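Local coordinates for C-domain type II peptide synthetase (Streptomyces globisporus, PDB 4ZNM), which belongs to the condensation-domain family of nonribosomal peptide synthetases, a branch of the CoA-dependent acyltransferase superfamily with a two-lobed, V-shaped fold, at residues R64-D69 and R170-L175; W244-V249 and W394-S399; T271-Y276 and S369-V374. One frame throughout, in Å; residues are numbered along the deposited sequence.

Interaction 1: residues R64-D69 and R170-L175; sequences REALGD and RDLLNL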
# COMPACT_ATOMS: atom_id res chain seq x y z
N ARG A 64 1.37 2.33 -26.29
CA ARG A 64 2.53 3.09 -25.89
C ARG A 64 2.22 4.58 -25.91
O ARG A 64 2.57 5.33 -24.98
CB ARG A 64 3.70 2.78 -26.79
CG ARG A 64 4.93 3.58 -26.49
CD ARG A 64 6.11 3.01 -27.26
NE ARG A 64 6.02 3.32 -28.66
CZ ARG A 64 5.80 2.43 -29.64
NH1 ARG A 64 5.72 2.84 -30.89
NH2 ARG A 64 5.64 1.14 -29.39
N GLU A 65 1.57 5.02 -26.97
CA GLU A 65 1.12 6.42 -27.05
C GLU A 65 0.21 6.77 -25.88
O GLU A 65 0.34 7.85 -25.30
CB GLU A 65 0.40 6.68 -28.36
CG GLU A 65 1.27 6.74 -29.60
CD GLU A 65 0.46 6.73 -30.91
OE1 GLU A 65 -0.74 6.36 -30.89
OE2 GLU A 65 1.03 7.11 -31.96
N ALA A 66 -0.71 5.88 -25.53
CA ALA A 66 -1.61 6.12 -24.42
C ALA A 66 -0.85 6.28 -23.11
O ALA A 66 -1.23 7.06 -22.25
CB ALA A 66 -2.63 4.97 -24.31
N LEU A 67 0.22 5.51 -22.94
CA LEU A 67 1.03 5.62 -21.74
C LEU A 67 1.70 7.00 -21.64
O LEU A 67 1.75 7.61 -20.56
CB LEU A 67 2.08 4.52 -21.71
CG LEU A 67 2.67 4.41 -20.31
CD1 LEU A 67 1.91 3.35 -19.56
CD2 LEU A 67 4.16 4.14 -20.34
N GLY A 68 2.20 7.50 -22.76
CA GLY A 68 2.61 8.89 -22.88
C GLY A 68 1.49 9.84 -22.46
O GLY A 68 1.72 10.76 -21.68
N ASP A 69 0.28 9.57 -22.91
CA ASP A 69 -0.90 10.42 -22.61
C ASP A 69 -1.15 10.50 -21.11
O ASP A 69 -1.49 11.56 -20.57
CB ASP A 69 -2.18 9.89 -23.28
CG ASP A 69 -2.18 10.01 -24.79
OD1 ASP A 69 -1.35 10.78 -25.33
OD2 ASP A 69 -3.03 9.34 -25.46
N ARG A 170 -7.09 2.78 -15.28
CA ARG A 170 -8.38 3.14 -15.86
C ARG A 170 -8.19 4.19 -16.93
O ARG A 170 -8.71 4.07 -18.05
CB ARG A 170 -9.38 3.64 -14.82
CG ARG A 170 -10.68 4.09 -15.51
CD ARG A 170 -11.41 5.13 -14.81
NE ARG A 170 -10.65 6.36 -14.63
CZ ARG A 170 -11.13 7.37 -13.91
NH1 ARG A 170 -12.33 7.24 -13.37
NH2 ARG A 170 -10.43 8.49 -13.72
N ASP A 171 -7.43 5.22 -16.59
CA ASP A 171 -7.16 6.30 -17.51
C ASP A 171 -6.44 5.76 -18.76
O ASP A 171 -6.76 6.15 -19.87
CB ASP A 171 -6.31 7.35 -16.84
CG ASP A 171 -7.10 8.19 -15.80
OD1 ASP A 171 -8.30 7.91 -15.55
OD2 ASP A 171 -6.48 9.14 -15.26
N LEU A 172 -5.45 4.90 -18.54
CA LEU A 172 -4.63 4.38 -19.64
C LEU A 172 -5.46 3.64 -20.66
O LEU A 172 -5.35 3.88 -21.85
CB LEU A 172 -3.56 3.44 -19.11
CG LEU A 172 -2.79 2.65 -20.16
CD1 LEU A 172 -1.93 3.63 -20.94
CD2 LEU A 172 -1.96 1.56 -19.53
N LEU A 173 -6.28 2.71 -20.18
CA LEU A 173 -7.08 1.89 -21.08
C LEU A 173 -8.21 2.69 -21.73
O LEU A 173 -8.61 2.39 -22.86
CB LEU A 173 -7.58 0.66 -20.34
CG LEU A 173 -6.35 -0.19 -19.89
CD1 LEU A 173 -6.82 -1.44 -19.22
CD2 LEU A 173 -5.46 -0.60 -21.05
N ASN A 174 -8.69 3.72 -21.05
CA ASN A 174 -9.68 4.63 -21.65
C ASN A 174 -9.04 5.47 -22.77
O ASN A 174 -9.58 5.58 -23.86
CB ASN A 174 -10.25 5.54 -20.57
CG ASN A 174 -11.20 6.59 -21.11
OD1 ASN A 174 -10.78 7.55 -21.76
ND2 ASN A 174 -12.47 6.44 -20.79
N LEU A 175 -7.88 6.06 -22.49
CA LEU A 175 -7.20 6.88 -23.50
C LEU A 175 -6.79 6.00 -24.72
O LEU A 175 -6.83 6.45 -25.86
CB LEU A 175 -5.97 7.57 -22.89
CG LEU A 175 -6.35 8.62 -21.83
CD1 LEU A 175 -5.15 9.06 -21.08
CD2 LEU A 175 -7.08 9.86 -22.45

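Interaction 2: residues W244-V249 and W394-S399; sequences WQRFAV and WERQLS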
# COMPACT_ATOMS: atom_id res chain seq x y z
N TRP A 244 8.96 -10.22 0.51
CA TRP A 244 7.53 -10.26 0.63
C TRP A 244 7.07 -11.70 0.60
O TRP A 244 7.54 -12.50 -0.24
CB TRP A 244 6.87 -9.47 -0.50
CG TRP A 244 7.16 -8.02 -0.48
CD1 TRP A 244 8.23 -7.36 -1.04
CD2 TRP A 244 6.36 -7.01 0.16
NE1 TRP A 244 8.12 -6.01 -0.80
CE2 TRP A 244 7.00 -5.77 -0.07
CE3 TRP A 244 5.18 -7.03 0.90
CZ2 TRP A 244 6.49 -4.59 0.40
CZ3 TRP A 244 4.68 -5.85 1.36
CH2 TRP A 244 5.34 -4.65 1.12
N GLN A 245 6.19 -12.06 1.54
CA GLN A 245 5.51 -13.36 1.52
C GLN A 245 4.04 -13.11 1.25
O GLN A 245 3.42 -12.27 1.88
CB GLN A 245 5.73 -14.11 2.83
CG GLN A 245 7.19 -14.60 2.95
CD GLN A 245 7.47 -15.40 4.21
OE1 GLN A 245 6.60 -16.12 4.71
NE2 GLN A 245 8.71 -15.27 4.73
N ARG A 246 3.50 -13.85 0.29
CA ARG A 246 2.13 -13.63 -0.18
C ARG A 246 1.24 -14.65 0.44
O ARG A 246 1.67 -15.76 0.67
CB ARG A 246 2.04 -13.76 -1.69
CG ARG A 246 3.20 -13.20 -2.42
CD ARG A 246 3.12 -11.72 -2.53
NE ARG A 246 4.24 -11.27 -3.34
CZ ARG A 246 4.65 -10.02 -3.43
NH1 ARG A 246 4.02 -9.07 -2.76
NH2 ARG A 246 5.68 -9.74 -4.19
N PHE A 247 0.00 -14.29 0.73
CA PHE A 247 -0.95 -15.25 1.25
C PHE A 247 -2.36 -14.86 0.82
O PHE A 247 -2.59 -13.76 0.31
CB PHE A 247 -0.86 -15.35 2.77
CG PHE A 247 -1.24 -14.10 3.48
CD1 PHE A 247 -0.30 -13.12 3.72
CD2 PHE A 247 -2.54 -13.90 3.92
CE1 PHE A 247 -0.64 -11.95 4.39
CE2 PHE A 247 -2.88 -12.72 4.61
CZ PHE A 247 -1.93 -11.76 4.83
N ALA A 248 -3.29 -15.78 1.03
CA ALA A 248 -4.68 -15.59 0.65
C ALA A 248 -5.55 -16.18 1.73
O ALA A 248 -5.23 -17.23 2.29
CB ALA A 248 -4.97 -16.22 -0.64
N VAL A 249 -6.62 -15.49 2.06
CA VAL A 249 -7.52 -16.04 3.03
C VAL A 249 -8.48 -16.91 2.25
O VAL A 249 -9.30 -16.42 1.47
CB VAL A 249 -8.19 -14.96 3.86
CG1 VAL A 249 -9.03 -15.59 4.95
CG2 VAL A 249 -7.14 -14.12 4.49
N TRP A 394 -5.01 -9.70 -8.22
CA TRP A 394 -4.85 -9.49 -6.79
C TRP A 394 -4.22 -10.68 -6.11
O TRP A 394 -3.41 -10.54 -5.20
CB TRP A 394 -6.20 -9.24 -6.13
CG TRP A 394 -6.69 -7.88 -6.28
CD1 TRP A 394 -7.85 -7.49 -6.91
CD2 TRP A 394 -6.06 -6.68 -5.79
NE1 TRP A 394 -7.97 -6.11 -6.83
CE2 TRP A 394 -6.89 -5.59 -6.15
CE3 TRP A 394 -4.88 -6.43 -5.08
CZ2 TRP A 394 -6.57 -4.27 -5.83
CZ3 TRP A 394 -4.55 -5.11 -4.76
CH2 TRP A 394 -5.40 -4.04 -5.13
N GLU A 395 -4.62 -11.87 -6.55
CA GLU A 395 -4.15 -13.11 -5.95
C GLU A 395 -2.71 -13.34 -6.38
O GLU A 395 -2.40 -13.50 -7.56
CB GLU A 395 -5.05 -14.31 -6.34
CG GLU A 395 -5.13 -14.65 -7.82
CD GLU A 395 -6.29 -15.60 -8.15
OE1 GLU A 395 -7.23 -15.72 -7.33
OE2 GLU A 395 -6.26 -16.23 -9.24
N ARG A 396 -1.82 -13.26 -5.41
CA ARG A 396 -0.42 -13.55 -5.62
C ARG A 396 -0.04 -14.66 -4.66
O ARG A 396 -0.51 -14.68 -3.53
CB ARG A 396 0.46 -12.31 -5.40
CG ARG A 396 0.27 -11.18 -6.41
CD ARG A 396 1.14 -9.98 -6.13
NE ARG A 396 2.54 -10.15 -6.54
CZ ARG A 396 3.46 -9.19 -6.43
NH1 ARG A 396 3.13 -8.01 -5.94
NH2 ARG A 396 4.71 -9.40 -6.83
N GLN A 397 0.80 -15.57 -5.09
CA GLN A 397 1.17 -16.71 -4.27
C GLN A 397 2.69 -16.79 -4.21
O GLN A 397 3.28 -17.31 -3.25
CB GLN A 397 0.52 -17.98 -4.84
CG GLN A 397 -1.02 -17.88 -4.80
CD GLN A 397 -1.73 -18.78 -5.79
OE1 GLN A 397 -1.45 -19.98 -5.88
NE2 GLN A 397 -2.67 -18.20 -6.55
N LEU A 398 3.33 -16.20 -5.21
CA LEU A 398 4.76 -16.26 -5.38
C LEU A 398 5.42 -15.24 -4.48
O LEU A 398 5.23 -14.04 -4.65
CB LEU A 398 5.13 -15.97 -6.84
CG LEU A 398 6.23 -16.76 -7.52
CD1 LEU A 398 6.13 -18.25 -7.27
CD2 LEU A 398 6.12 -16.49 -9.00
N SER A 399 6.23 -15.71 -3.56
CA SER A 399 6.99 -14.81 -2.71
C SER A 399 8.16 -14.16 -3.47
O SER A 399 8.55 -14.57 -4.58
CB SER A 399 7.47 -15.54 -1.46
OG SER A 399 8.57 -16.38 -1.76

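Interaction 3: residues T271-Y276 and S369-V374; sequences TMFAAY and SVFQAV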
# COMPACT_ATOMS: atom_id res chain seq x y z
N THR A 271 -12.00 -6.70 11.96
CA THR A 271 -11.82 -8.09 12.42
C THR A 271 -10.39 -8.59 12.24
O THR A 271 -9.79 -9.17 13.16
CB THR A 271 -12.78 -9.04 11.69
OG1 THR A 271 -14.13 -8.57 11.84
CG2 THR A 271 -12.68 -10.46 12.26
N MSE A 272 -9.82 -8.40 11.05
CA MSE A 272 -8.47 -8.88 10.80
C MSE A 272 -7.42 -8.08 11.63
O MSE A 272 -6.45 -8.66 12.14
CB MSE A 272 -8.18 -8.82 9.29
CG MSE A 272 -9.03 -9.93 8.47
SE MSE A 272 -8.55 -9.79 6.67
CE MSE A 272 -6.85 -10.73 6.76
N PHE A 273 -7.68 -6.80 11.83
CA PHE A 273 -6.82 -5.99 12.69
C PHE A 273 -6.92 -6.46 14.13
O PHE A 273 -5.90 -6.67 14.78
CB PHE A 273 -7.18 -4.48 12.60
CG PHE A 273 -6.22 -3.59 13.35
CD1 PHE A 273 -5.00 -3.24 12.79
CD2 PHE A 273 -6.52 -3.10 14.58
CE1 PHE A 273 -4.11 -2.42 13.46
CE2 PHE A 273 -5.63 -2.28 15.27
CZ PHE A 273 -4.43 -1.95 14.71
N ALA A 274 -8.14 -6.66 14.63
CA ALA A 274 -8.34 -7.26 15.97
C ALA A 274 -7.55 -8.53 16.15
O ALA A 274 -6.93 -8.74 17.20
CB ALA A 274 -9.82 -7.54 16.22
N ALA A 275 -7.61 -9.43 15.16
CA ALA A 275 -6.88 -10.69 15.25
C ALA A 275 -5.37 -10.42 15.34
O ALA A 275 -4.63 -11.16 16.00
CB ALA A 275 -7.17 -11.58 14.07
N TYR A 276 -4.90 -9.38 14.67
CA TYR A 276 -3.47 -9.02 14.74
C TYR A 276 -3.10 -8.59 16.16
O TYR A 276 -2.04 -8.93 16.70
CB TYR A 276 -3.13 -7.91 13.75
CG TYR A 276 -1.66 -7.65 13.62
CD1 TYR A 276 -0.79 -8.68 13.34
CD2 TYR A 276 -1.13 -6.37 13.79
CE1 TYR A 276 0.55 -8.47 13.22
CE2 TYR A 276 0.23 -6.15 13.65
CZ TYR A 276 1.05 -7.21 13.35
OH TYR A 276 2.41 -7.05 13.21
N SER A 369 5.87 -2.47 13.18
CA SER A 369 5.05 -3.05 12.15
C SER A 369 3.81 -2.21 11.92
O SER A 369 3.32 -1.49 12.81
CB SER A 369 4.65 -4.48 12.51
OG SER A 369 3.61 -4.47 13.46
N VAL A 370 3.34 -2.28 10.69
CA VAL A 370 2.14 -1.61 10.24
C VAL A 370 1.15 -2.66 9.71
O VAL A 370 1.55 -3.60 9.02
CB VAL A 370 2.47 -0.60 9.11
CG1 VAL A 370 1.23 0.11 8.65
CG2 VAL A 370 3.50 0.42 9.56
N PHE A 371 -0.12 -2.46 9.96
CA PHE A 371 -1.15 -3.38 9.48
C PHE A 371 -2.17 -2.57 8.71
O PHE A 371 -2.90 -1.78 9.29
CB PHE A 371 -1.77 -4.13 10.65
CG PHE A 371 -2.60 -5.34 10.26
CD1 PHE A 371 -3.92 -5.20 9.87
CD2 PHE A 371 -2.06 -6.61 10.33
CE1 PHE A 371 -4.68 -6.32 9.52
CE2 PHE A 371 -2.81 -7.74 9.98
CZ PHE A 371 -4.13 -7.59 9.57
N GLN A 372 -2.21 -2.74 7.39
CA GLN A 372 -3.03 -1.89 6.54
C GLN A 372 -3.96 -2.64 5.63
O GLN A 372 -3.64 -3.71 5.15
CB GLN A 372 -2.16 -0.97 5.66
CG GLN A 372 -1.72 -1.49 4.32
CD GLN A 372 -1.12 -0.38 3.45
OE1 GLN A 372 0.05 -0.43 3.11
NE2 GLN A 372 -1.94 0.60 3.08
N ALA A 373 -5.09 -2.01 5.34
CA ALA A 373 -5.95 -2.42 4.26
C ALA A 373 -5.59 -1.57 3.05
O ALA A 373 -5.45 -0.37 3.14
CB ALA A 373 -7.44 -2.24 4.65
N VAL A 374 -5.44 -2.22 1.91
CA VAL A 374 -5.25 -1.52 0.66
C VAL A 374 -6.50 -0.73 0.35
O VAL A 374 -7.61 -1.25 0.38
CB VAL A 374 -4.95 -2.52 -0.48
CG1 VAL A 374 -4.85 -1.79 -1.80
CG2 VAL A 374 -3.67 -3.24 -0.22

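Interaction 1: residues R64-D69 and R170-L175
Helix-on-helix packing in the N-terminal lobe brings Ala66 and Leu67 of helix 60-73 against Leu172 of helix 162-180, with Asp69 meeting Leu175 further along. The segment axes approach to 8.6 Å with N-to-C directions 129° apart, and the small Ala66 is consistent with this spacing; its CA lies 5.7 Å from the CA of Leu175. Leu172 reaches across with one methyl: CD1 is 3.7 Å from Ala66 CB and 3.5 Å from Leu67 N, touching the backbone as well as the side chain. Its chi1 of 171° sets CG anti to the backbone nitrogen, which carries CG and its two methyls toward helix 60-73. Helix 162-180 follows the HHxxxD signature of condensation domains, and Leu173, on another side of it, rests on Tyr390 of the six-stranded sheet. Leu67 CD1 meets the same Leu172 CD1 at 4.1 Å, the two side chains running at a slant to each other. At the more open margin, Asp69 CB lies 3.8 Å from Leu175 CD1, while the Asp69 carboxylate turns to a salt bridge with Arg179. A second ionic tie between the helices pairs Asp171 OD2 with Arg73 NE.

Interaction 2: residues W244-V249 and W394-S399
Arg246 and Arg396 lay their guanidinium groups one on the other, centres 3.3 Å apart and planes 25° from parallel. Arg246 CZ sits over the middle of the Arg396 group, whereas Arg396 CZ falls nearer the rim of the Arg246 group; the stack is thus slightly slipped. The NH2 atoms of Arg246 and Arg396 are 2.8 Å apart; this is no hydrogen bond, and so short a separation of two donors is strained or doubtful in detail. A shared anion probably makes the pairing tolerable: Glu125 OE2, on helix 110-125, forms salt bridges with both NH2 atoms, and Arg396 NH2 also hydrogen-bonds Asn122 OD1 of that helix. Strand 242-249 is an outermost strand of the five-stranded sheet, and residues 394-399 belong to the connection returning from strand 388-392 of the other sheet, probably part of the crossover called the latch in condensation domains. On the other face of the Arg246 plane lies Trp244 CB, so that group is sandwiched. Its rotation is further fixed at the edge, where Arg246 NE donates to Leu398 O at 3.2 Å and 157°, with the acceptor in the guanidinium plane and the donor tilted from the carbonyl plane. A bend at chi2 (-79°) turns Arg246 CD and the guanidinium toward Arg396 and Leu398 O. Nearer the backbone, Arg246 CB lies 3.3 Å from Arg396 O, and Arg246 CG 3.1 Å from Leu398 O. Ser399 closes the far end of the contact, its CB 3.3 Å from Trp244 O, next to a backbone hydrogen bond between Trp244 and Gln400.

Interaction 3: residues T271-Y276 and S369-V374
Aromatic contacts dominate where Tyr276 and Phe273 of helix 268-284 receive Phe371 from strand 366-373, the helix running nearly antiparallel to the strand. Tyr276 and Phe371 form an offset stack, with centroids 4.8 Å apart and planes at 25°; Phe371 CD2 lies over one face of the tyrosine ring, 3.5 Å from Tyr276 CG. The Phe273 ring is turned much more steeply to Phe371, at 70°, and meets it obliquely, CD1 to CD1 3.7 Å. An extended first torsion (chi1 -166°) carries the Phe371 ring toward the helix, where Tyr276 and Phe273 CD1 both meet it on the same side of its plane. Trp412 of the neighbouring strand 410-416 meets both Tyr276, edge-to-face, and Phe371, enlarging the cluster.

A CH-pi contact reinforces the stack: Tyr276 CB stands over the face of the Phe371 ring, 4.1 Å from its centroid. At the outer end of the ring, on the same side as Tyr276 and approached obliquely, is the helix backbone, Phe371 CZ lying 3.6 Å from Met272 O, an oxygen that also accepts from Tyr445 OH; CZ further packs against the CB of Met272, modelled as selenomethionine, at 4.2 Å.

The polar element is a hydrogen bond of 2.9 Å between Tyr276 OH and Ser369 OG, with the serine oxygen near the plane of the tyrosine ring and at its edge. Every touching residue is buried, so the two hydroxyls partner each other within a largely aromatic interface, and their bond holds the Tyr276 ring at its outer end while Phe371 supports its face.

Overall arrangement
Along the chain interaction 1 closes before interaction 2 opens, and interaction 3 is nested within the loop that interaction 2 closes. Interaction 1 stands apart in the N-terminal lobe, its centre about 28 Å from that of interaction 2 and about 34 Å from that of interaction 3, which lies across the chain's centre. Interactions 2 and 3, centres about 16 Å apart, share the five-stranded sheet through strands 242-249 and 366-373, and they touch: Trp394 CH2 meets Val374 CG1 and Val249 CG2 meets Met272 CE, each at 4.1 Å. The first contact therefore joins helices within one lobe, the third packs the other lobe's core, and the second ties a returning connection between the two sheets to an edge strand.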